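Local coordinates for uncharacterized protein (Bombyx mori, PDB 5AZ0) that probably reduces aldehydes and ketones with a nicotinamide cofactor, as a silkworm aldo-keto reductase (AKR2E5) with the TIM-barrel fold, at residues A[106-110]-A[138-144]; A[317-321]-A[336-341]. One frame throughout, in Å; residues are numbered along the deposited sequence.

Interaction 1 (A[106-110]-A[138-144])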
ATOM      1  N   TRP A 106       1.372   4.755 -12.578  1.00 22.79           N
ATOM      2  CA  TRP A 106       2.626   5.424 -12.321  1.00 22.15           C
ATOM      3  C   TRP A 106       2.717   6.818 -12.929  1.00 22.59           C
ATOM      4  O   TRP A 106       1.770   7.304 -13.624  1.00 22.19           O
ATOM      5  CB  TRP A 106       3.751   4.494 -12.837  1.00 27.40           C
ATOM      6  CG  TRP A 106       5.173   4.705 -12.323  1.00 27.18           C
ATOM      7  CD1 TRP A 106       6.246   5.121 -13.075  1.00 28.33           C
ATOM      8  CD2 TRP A 106       5.690   4.455 -11.006  1.00 25.67           C
ATOM      9  NE1 TRP A 106       7.386   5.169 -12.305  1.00 26.81           N
ATOM     10  CE2 TRP A 106       7.099   4.755 -11.042  1.00 28.52           C
ATOM     11  CE3 TRP A 106       5.127   4.040  -9.811  1.00 23.91           C
ATOM     12  CZ2 TRP A 106       7.918   4.640  -9.930  1.00 27.86           C
ATOM     13  CZ3 TRP A 106       5.931   3.903  -8.686  1.00 26.13           C
ATOM     14  CH2 TRP A 106       7.326   4.203  -8.742  1.00 28.54           C
ATOM     15  N   GLN A 107       3.884   7.465 -12.715  1.00 24.37           N
ATOM     16  CA  GLN A 107       4.079   8.941 -12.846  1.00 25.69           C
ATOM     17  C   GLN A 107       4.022   9.435 -14.239  1.00 26.52           C
ATOM     18  O   GLN A 107       3.642  10.609 -14.477  1.00 24.10           O
ATOM     19  CB  GLN A 107       5.418   9.404 -12.227  1.00 29.30           C
ATOM     20  CG  GLN A 107       5.404   9.455 -10.700  1.00 29.75           C
ATOM     21  CD  GLN A 107       5.289   8.109 -10.009  1.00 26.74           C
ATOM     22  OE1 GLN A 107       4.191   7.619  -9.807  1.00 28.05           O
ATOM     23  NE2 GLN A 107       6.390   7.554  -9.566  1.00 27.99           N
ATOM     24  N   HIS A 108       4.279   8.528 -15.196  1.00 28.32           N
ATOM     25  CA  HIS A 108       4.144   8.926 -16.624  1.00 27.06           C
ATOM     26  C   HIS A 108       2.801   8.796 -17.241  1.00 26.69           C
ATOM     27  O   HIS A 108       2.625   9.150 -18.425  1.00 24.09           O
ATOM     28  CB  HIS A 108       5.228   8.287 -17.488  1.00 28.84           C
ATOM     29  CG  HIS A 108       5.202   6.802 -17.533  1.00 32.40           C
ATOM     30  ND1 HIS A 108       5.433   6.025 -16.434  1.00 33.91           N
ATOM     31  CD2 HIS A 108       5.068   5.942 -18.578  1.00 30.15           C
ATOM     32  CE1 HIS A 108       5.428   4.748 -16.786  1.00 36.17           C
ATOM     33  NE2 HIS A 108       5.234   4.677 -18.083  1.00 32.99           N
ATOM     34  N   TYR A 109       1.792   8.418 -16.449  1.00 25.01           N
ATOM     35  CA  TYR A 109       0.432   8.283 -17.028  1.00 24.89           C
ATOM     36  C   TYR A 109      -0.504   9.256 -16.314  1.00 26.75           C
ATOM     37  O   TYR A 109      -1.582   8.862 -15.805  1.00 24.89           O
ATOM     38  CB  TYR A 109       0.019   6.751 -16.914  1.00 24.58           C
ATOM     39  CG  TYR A 109       0.672   5.886 -17.954  1.00 27.42           C
ATOM     40  CD1 TYR A 109       0.246   5.932 -19.256  1.00 33.95           C
ATOM     41  CD2 TYR A 109       1.737   5.053 -17.680  1.00 35.72           C
ATOM     42  CE1 TYR A 109       0.869   5.215 -20.257  1.00 45.68           C
ATOM     43  CE2 TYR A 109       2.356   4.275 -18.707  1.00 33.20           C
ATOM     44  CZ  TYR A 109       1.925   4.378 -19.968  1.00 41.20           C
ATOM     45  OH  TYR A 109       2.475   3.634 -20.998  1.00 57.75           O
ATOM     46  N   HIS A 110      -0.107  10.539 -16.187  1.00 25.19           N
ATOM     47  CA  HIS A 110      -0.903  11.509 -15.345  1.00 23.07           C
ATOM     48  C   HIS A 110      -1.771  12.368 -16.121  1.00 22.21           C
ATOM     49  O   HIS A 110      -2.625  13.099 -15.556  1.00 24.08           O
ATOM     50  CB  HIS A 110      -0.061  12.340 -14.389  1.00 24.11           C
ATOM     51  CG  HIS A 110       0.257  11.658 -13.109  1.00 24.31           C
ATOM     52  ND1 HIS A 110       0.221  12.323 -11.923  1.00 24.07           N
ATOM     53  CD2 HIS A 110       0.613  10.380 -12.818  1.00 25.42           C
ATOM     54  CE1 HIS A 110       0.524  11.495 -10.934  1.00 26.32           C
ATOM     55  NE2 HIS A 110       0.817  10.309 -11.453  1.00 25.94           N
ATOM     56  N   TRP A 138       1.794   8.091  -7.148  1.00 23.86           N
ATOM     57  CA  TRP A 138       2.390   9.298  -6.557  1.00 21.77           C
ATOM     58  C   TRP A 138       1.747  10.490  -7.144  1.00 20.79           C
ATOM     59  O   TRP A 138       1.212  10.416  -8.244  1.00 20.11           O
ATOM     60  CB  TRP A 138       3.893   9.403  -6.831  1.00 22.50           C
ATOM     61  CG  TRP A 138       4.640   8.343  -6.182  1.00 21.30           C
ATOM     62  CD1 TRP A 138       4.790   7.075  -6.620  1.00 21.86           C
ATOM     63  CD2 TRP A 138       5.368   8.430  -4.939  1.00 25.32           C
ATOM     64  NE1 TRP A 138       5.601   6.352  -5.734  1.00 21.75           N
ATOM     65  CE2 TRP A 138       5.932   7.161  -4.682  1.00 23.10           C
ATOM     66  CE3 TRP A 138       5.621   9.469  -4.039  1.00 27.45           C
ATOM     67  CZ2 TRP A 138       6.698   6.890  -3.550  1.00 25.82           C
ATOM     68  CZ3 TRP A 138       6.385   9.203  -2.883  1.00 24.17           C
ATOM     69  CH2 TRP A 138       6.910   7.922  -2.651  1.00 27.55           C
ATOM     70  N   PRO A 139       1.790  11.629  -6.422  1.00 21.10           N
ATOM     71  CA  PRO A 139       1.177  12.850  -6.908  1.00 21.26           C
ATOM     72  C   PRO A 139       1.990  13.557  -8.041  1.00 21.56           C
ATOM     73  O   PRO A 139       1.449  14.438  -8.761  1.00 23.81           O
ATOM     74  CB  PRO A 139       1.048  13.698  -5.616  1.00 22.85           C
ATOM     75  CG  PRO A 139       2.100  13.206  -4.746  1.00 23.66           C
ATOM     76  CD  PRO A 139       2.240  11.749  -5.023  1.00 23.49           C
ATOM     77  N   MET A 140       3.250  13.180  -8.220  1.00 22.70           N
ATOM     78  CA  MET A 140       4.106  13.801  -9.270  1.00 25.26           C
ATOM     79  C   MET A 140       3.742  13.228 -10.660  1.00 27.14           C
ATOM     80  O   MET A 140       3.296  12.079 -10.788  1.00 26.68           O
ATOM     81  CB  MET A 140       5.595  13.586  -9.008  1.00 23.50           C
ATOM     82  CG  MET A 140       6.042  13.948  -7.620  1.00 22.93           C
ATOM     83  SD  MET A 140       5.965  12.640  -6.403  1.00 26.19           S
ATOM     84  CE  MET A 140       7.025  11.315  -6.959  1.00 23.85           C
ATOM     85  N   SER A 141       3.934  14.076 -11.659  1.00 25.64           N
ATOM     86  CA  SER A 141       3.780  13.779 -13.057  1.00 27.40           C
ATOM     87  C   SER A 141       5.150  13.935 -13.728  1.00 30.55           C
ATOM     88  O   SER A 141       5.608  15.059 -13.920  1.00 27.51           O
ATOM     89  CB  SER A 141       2.809  14.754 -13.652  1.00 26.37           C
ATOM     90  OG  SER A 141       3.327  16.109 -13.665  1.00 26.94           O
ATOM     91  N   ILE A 142       5.767  12.812 -14.036  1.00 28.19           N
ATOM     92  CA  ILE A 142       7.125  12.686 -14.521  1.00 28.47           C
ATOM     93  C   ILE A 142       7.222  11.778 -15.765  1.00 30.74           C
ATOM     94  O   ILE A 142       6.867  10.577 -15.695  1.00 27.16           O
ATOM     95  CB  ILE A 142       8.051  12.095 -13.425  1.00 27.99           C
ATOM     96  CG1 ILE A 142       7.902  12.968 -12.159  1.00 31.52           C
ATOM     97  CG2 ILE A 142       9.511  12.060 -13.877  1.00 30.60           C
ATOM     98  CD1 ILE A 142       8.691  12.501 -10.980  1.00 28.86           C
ATOM     99  N   SER A 143       7.791  12.300 -16.865  1.00 29.10           N
ATOM    100  CA  SER A 143       7.990  11.485 -18.084  1.00 28.88           C
ATOM    101  C   SER A 143       8.930  10.336 -17.827  1.00 26.33           C
ATOM    102  O   SER A 143       9.652  10.269 -16.827  1.00 26.63           O
ATOM    103  CB  SER A 143       8.480  12.306 -19.311  1.00 32.80           C
ATOM    104  OG  SER A 143       9.903  12.464 -19.253  1.00 30.81           O
ATOM    105  N   GLN A 144       8.935   9.383 -18.747  1.00 25.04           N
ATOM    106  CA  GLN A 144       9.870   8.268 -18.670  1.00 29.05           C
ATOM    107  C   GLN A 144      11.324   8.732 -18.771  1.00 29.14           C
ATOM    108  O   GLN A 144      12.214   7.974 -18.432  1.00 29.12           O
ATOM    109  CB  GLN A 144       9.587   7.237 -19.865  1.00 35.94           C
ATOM    110  CG  GLN A 144       8.108   6.773 -19.989  1.00 35.97           C
ATOM    111  CD  GLN A 144       7.145   7.661 -20.850  1.00 41.57           C
ATOM    112  OE1 GLN A 144       7.055   8.971 -20.803  1.00 31.81           O
ATOM    113  NE2 GLN A 144       6.359   6.924 -21.648  1.00 41.52           N
TER
HETATM  114  O   HOH W   1       1.671   8.047 -10.268  1.00 20.02           O
HETATM  115  O   HOH W   2       0.030  14.961 -11.157  1.00 23.48           O

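Interaction 2 (A[317-321]-A[336-341])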
ATOM      1  N   PHE A 317      15.684  11.434  -5.128  1.00 34.78           N
ATOM      2  CA  PHE A 317      15.597  11.793  -6.582  1.00 32.73           C
ATOM      3  C   PHE A 317      14.307  12.446  -7.027  1.00 31.46           C
ATOM      4  O   PHE A 317      14.319  13.082  -8.041  1.00 33.09           O
ATOM      5  CB  PHE A 317      15.896  10.611  -7.492  1.00 36.81           C
ATOM      6  CG  PHE A 317      15.266   9.323  -7.046  1.00 36.59           C
ATOM      7  CD1 PHE A 317      13.956   9.014  -7.403  1.00 35.80           C
ATOM      8  CD2 PHE A 317      15.990   8.417  -6.315  1.00 32.36           C
ATOM      9  CE1 PHE A 317      13.375   7.825  -6.980  1.00 34.83           C
ATOM     10  CE2 PHE A 317      15.417   7.235  -5.892  1.00 38.15           C
ATOM     11  CZ  PHE A 317      14.092   6.942  -6.213  1.00 36.77           C
ATOM     12  N   TRP A 318      13.196  12.355  -6.249  1.00 28.77           N
ATOM     13  CA  TRP A 318      11.983  13.073  -6.652  1.00 26.86           C
ATOM     14  C   TRP A 318      11.755  14.416  -6.015  1.00 26.82           C
ATOM     15  O   TRP A 318      10.825  15.126  -6.432  1.00 26.14           O
ATOM     16  CB  TRP A 318      10.735  12.161  -6.442  1.00 29.28           C
ATOM     17  CG  TRP A 318      10.657  11.003  -7.441  1.00 31.44           C
ATOM     18  CD1 TRP A 318      11.071  11.009  -8.763  1.00 34.09           C
ATOM     19  CD2 TRP A 318      10.107   9.703  -7.212  1.00 32.50           C
ATOM     20  NE1 TRP A 318      10.804   9.793  -9.347  1.00 32.41           N
ATOM     21  CE2 TRP A 318      10.222   8.972  -8.431  1.00 30.86           C
ATOM     22  CE3 TRP A 318       9.492   9.095  -6.122  1.00 32.37           C
ATOM     23  CZ2 TRP A 318       9.768   7.674  -8.570  1.00 28.34           C
ATOM     24  CZ3 TRP A 318       9.025   7.769  -6.263  1.00 35.23           C
ATOM     25  CH2 TRP A 318       9.176   7.080  -7.504  1.00 30.92           C
ATOM     26  N   GLN A 319      12.591  14.810  -5.042  1.00 31.42           N
ATOM     27  CA  GLN A 319      12.442  16.169  -4.389  1.00 31.34           C
ATOM     28  C   GLN A 319      12.269  17.352  -5.295  1.00 30.57           C
ATOM     29  O   GLN A 319      11.411  18.182  -5.012  1.00 32.98           O
ATOM     30  CB  GLN A 319      13.561  16.527  -3.421  1.00 34.66           C
ATOM     31  CG  GLN A 319      13.739  15.551  -2.264  1.00 43.05           C
ATOM     32  CD  GLN A 319      14.555  16.116  -1.083  1.00 49.06           C
ATOM     33  OE1 GLN A 319      14.367  15.697   0.067  1.00 45.71           O
ATOM     34  NE2 GLN A 319      15.485  17.034  -1.377  1.00 48.20           N
ATOM     35  N   PRO A 320      13.031  17.434  -6.401  1.00 31.86           N
ATOM     36  CA  PRO A 320      12.874  18.623  -7.293  1.00 34.59           C
ATOM     37  C   PRO A 320      11.592  18.674  -8.118  1.00 36.96           C
ATOM     38  O   PRO A 320      11.372  19.672  -8.824  1.00 34.84           O
ATOM     39  CB  PRO A 320      14.060  18.530  -8.266  1.00 37.15           C
ATOM     40  CG  PRO A 320      14.862  17.372  -7.837  1.00 37.47           C
ATOM     41  CD  PRO A 320      14.107  16.535  -6.833  1.00 35.20           C
ATOM     42  N   TYR A 321      10.727  17.640  -8.057  1.00 36.77           N
ATOM     43  CA  TYR A 321       9.514  17.630  -8.941  1.00 29.72           C
ATOM     44  C   TYR A 321       8.377  18.317  -8.292  1.00 25.21           C
ATOM     45  O   TYR A 321       8.199  18.231  -7.097  1.00 28.30           O
ATOM     46  CB  TYR A 321       9.182  16.163  -9.358  1.00 32.28           C
ATOM     47  CG  TYR A 321      10.252  15.653 -10.280  1.00 31.03           C
ATOM     48  CD1 TYR A 321      11.378  15.105  -9.795  1.00 31.76           C
ATOM     49  CD2 TYR A 321      10.106  15.786 -11.674  1.00 38.18           C
ATOM     50  CE1 TYR A 321      12.403  14.728 -10.649  1.00 37.12           C
ATOM     51  CE2 TYR A 321      11.096  15.405 -12.553  1.00 34.85           C
ATOM     52  CZ  TYR A 321      12.240  14.894 -12.041  1.00 34.83           C
ATOM     53  OH  TYR A 321      13.229  14.495 -12.897  1.00 32.80           O
ATOM     54  N   ASP A 336      19.758  12.728 -10.319  1.00 63.59           N
ATOM     55  CA  ASP A 336      19.313  11.882 -11.439  1.00 74.52           C
ATOM     56  C   ASP A 336      18.412  10.680 -11.034  1.00 73.02           C
ATOM     57  O   ASP A 336      18.825   9.833 -10.212  1.00 68.83           O
ATOM     58  CB  ASP A 336      20.520  11.357 -12.239  1.00 75.58           C
ATOM     59  CG  ASP A 336      20.877  12.238 -13.452  1.00 81.46           C
ATOM     60  OD1 ASP A 336      20.045  13.029 -13.949  1.00 74.39           O
ATOM     61  OD2 ASP A 336      22.019  12.117 -13.925  1.00 84.16           O
ATOM     62  N   ILE A 337      17.211  10.594 -11.642  1.00 58.84           N
ATOM     63  CA  ILE A 337      16.261   9.505 -11.324  1.00 52.61           C
ATOM     64  C   ILE A 337      16.804   8.184 -11.881  1.00 44.12           C
ATOM     65  O   ILE A 337      16.912   8.056 -13.099  1.00 39.47           O
ATOM     66  CB  ILE A 337      14.818   9.750 -11.919  1.00 50.63           C
ATOM     67  CG1 ILE A 337      14.159  10.988 -11.302  1.00 43.96           C
ATOM     68  CG2 ILE A 337      13.920   8.516 -11.677  1.00 46.84           C
ATOM     69  CD1 ILE A 337      12.973  11.550 -12.056  1.00 42.37           C
ATOM     70  N   PRO A 338      17.113   7.194 -11.027  1.00 45.54           N
ATOM     71  CA  PRO A 338      17.573   5.904 -11.613  1.00 46.33           C
ATOM     72  C   PRO A 338      16.591   5.350 -12.643  1.00 54.07           C
ATOM     73  O   PRO A 338      15.339   5.561 -12.511  1.00 46.25           O
ATOM     74  CB  PRO A 338      17.686   4.939 -10.418  1.00 46.73           C
ATOM     75  CG  PRO A 338      17.400   5.741  -9.203  1.00 51.12           C
ATOM     76  CD  PRO A 338      17.062   7.169  -9.558  1.00 51.06           C
ATOM     77  N   ILE A 339      17.133   4.647 -13.654  1.00 49.11           N
ATOM     78  CA  ILE A 339      16.288   4.158 -14.765  1.00 48.01           C
ATOM     79  C   ILE A 339      15.165   3.171 -14.296  1.00 45.43           C
ATOM     80  O   ILE A 339      14.059   3.246 -14.802  1.00 37.26           O
ATOM     81  CB  ILE A 339      17.119   3.567 -15.941  1.00 52.81           C
ATOM     82  CG1 ILE A 339      16.263   3.447 -17.229  1.00 57.53           C
ATOM     83  CG2 ILE A 339      17.744   2.217 -15.561  1.00 54.08           C
ATOM     84  CD1 ILE A 339      17.048   3.710 -18.528  1.00 63.97           C
ATOM     85  N   ALA A 340      15.454   2.287 -13.331  1.00 40.16           N
ATOM     86  CA  ALA A 340      14.472   1.376 -12.769  1.00 39.71           C
ATOM     87  C   ALA A 340      13.203   2.048 -12.128  1.00 43.71           C
ATOM     88  O   ALA A 340      12.208   1.366 -11.908  1.00 38.31           O
ATOM     89  CB  ALA A 340      15.120   0.441 -11.757  1.00 39.34           C
ATOM     90  N   MET A 341      13.242   3.363 -11.884  1.00 42.15           N
ATOM     91  CA  MET A 341      12.112   4.121 -11.402  1.00 40.33           C
ATOM     92  C   MET A 341      11.371   4.809 -12.549  1.00 43.15           C
ATOM     93  O   MET A 341      10.480   5.622 -12.293  1.00 37.33           O
ATOM     94  CB  MET A 341      12.605   5.171 -10.402  1.00 41.45           C
ATOM     95  CG  MET A 341      13.571   4.645  -9.340  1.00 39.91           C
ATOM     96  SD  MET A 341      12.937   3.317  -8.366  1.00 44.10           S
ATOM     97  CE  MET A 341      11.471   4.083  -7.686  1.00 46.87           C
TER
HETATM   98  O   HOH W   3      10.039   8.465 -12.033  1.00 35.76           O

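Interaction 1 (A[106-110]-A[138-144])
Gln107 fills the tight middle of this contact, its amide set at a steep angle to the Trp138 indole and meeting it at the edge. Its chain bends at chi2 (67°), which brings Gln107 OE1 to 3.3 Å from Trp138 CD1. Gln107 NE2 lies over the centre of the Trp106 face, 3.2 Å above the ring plane. The Trp138 edge points at the face of Trp106 in an offset edge-to-face pair, with planes 89° apart. Ile142 N donates to Gln107 O at 3.1 Å, the one direct hydrogen bond across the segments. His110 is held through water: water 1 lies 2.7 Å from its NE2 and also bonds Gln107 OE1 and Trp138 N, while water 2 lies 2.8 Å from His110 ND1 and donates to Pro139 O. With an alanine at this position, both waters would probably lose a partner and a gap would open beside Ser141, whose CA lies over the imidazole face. The His108 end is looser and partly exposed. There Gln144 CG meets His108 CD2 at 3.5 Å, with no hydrogen bond between the side chains. Both loops follow adjacent parallel barrel strands, 100-105 and 133-136, and lead into helices 112-126 and 153-165.

Interaction 2 (A[317-321]-A[336-341])
This is an apolar contact between two loop segments of the C-terminal region, both beyond helix 297-304, with aromatic rings on one side and aliphatic side chains on the other. No direct hydrogen bond crosses it. The chi1 of 42°, with CG between the backbone N and the carbonyl carbon, places the Phe317 ring with one face against Pro338. Pro338 CD sits over that face, 3.9 Å from the ring centroid, in a CH-pi contact. Met341 reaches the same ring obliquely, with CG 3.9 Å from Phe317 CZ and its sulfur in a longer Met-aromatic contact. Bends at chi2 and chi3 carry Met341 CE on to Trp318, 3.8 Å from CH2. The CD1 end of Ile337 touches two aromatics. Ile337 CD1 lies 3.8 Å from Trp318 CD1, at the indole edge, and 3.4 Å from Tyr321 CZ. The Tyr321 hydroxyl bonds Gly146 O, in the loop after strand 133-136. One water joins the segments: it accepts from Trp318 NE1 at 3.1 Å and donates to Met341 O at 2.9 Å. Short 3-10 turns shape both segments. They lie beside the loops that follow barrel strands 100-105 and 133-136, where Trp318 packs on Gln107 and Met140 and meets Trp138 edge-to-face.

How the interactions relate
Interaction 1 is the more buried contact, between loops that follow two neighbouring barrel strands. Interaction 2 is partly buried and joins two parts of the C-terminal region. Their chemistry differs accordingly: interaction 1 mixes aromatic packing with a backbone bond and water-bridged polar groups, whereas interaction 2 is mostly apolar, with a single bridging water. The centres are about 11 Å apart, and the contacts meet directly. Trp318 is the shared residue, with its CE3 3.4 Å from Met140 CE. Trp106 NE1 probably donates to Met341 O at 3.1 Å. Both segments of interaction 2 therefore touch the barrel loops of interaction 1.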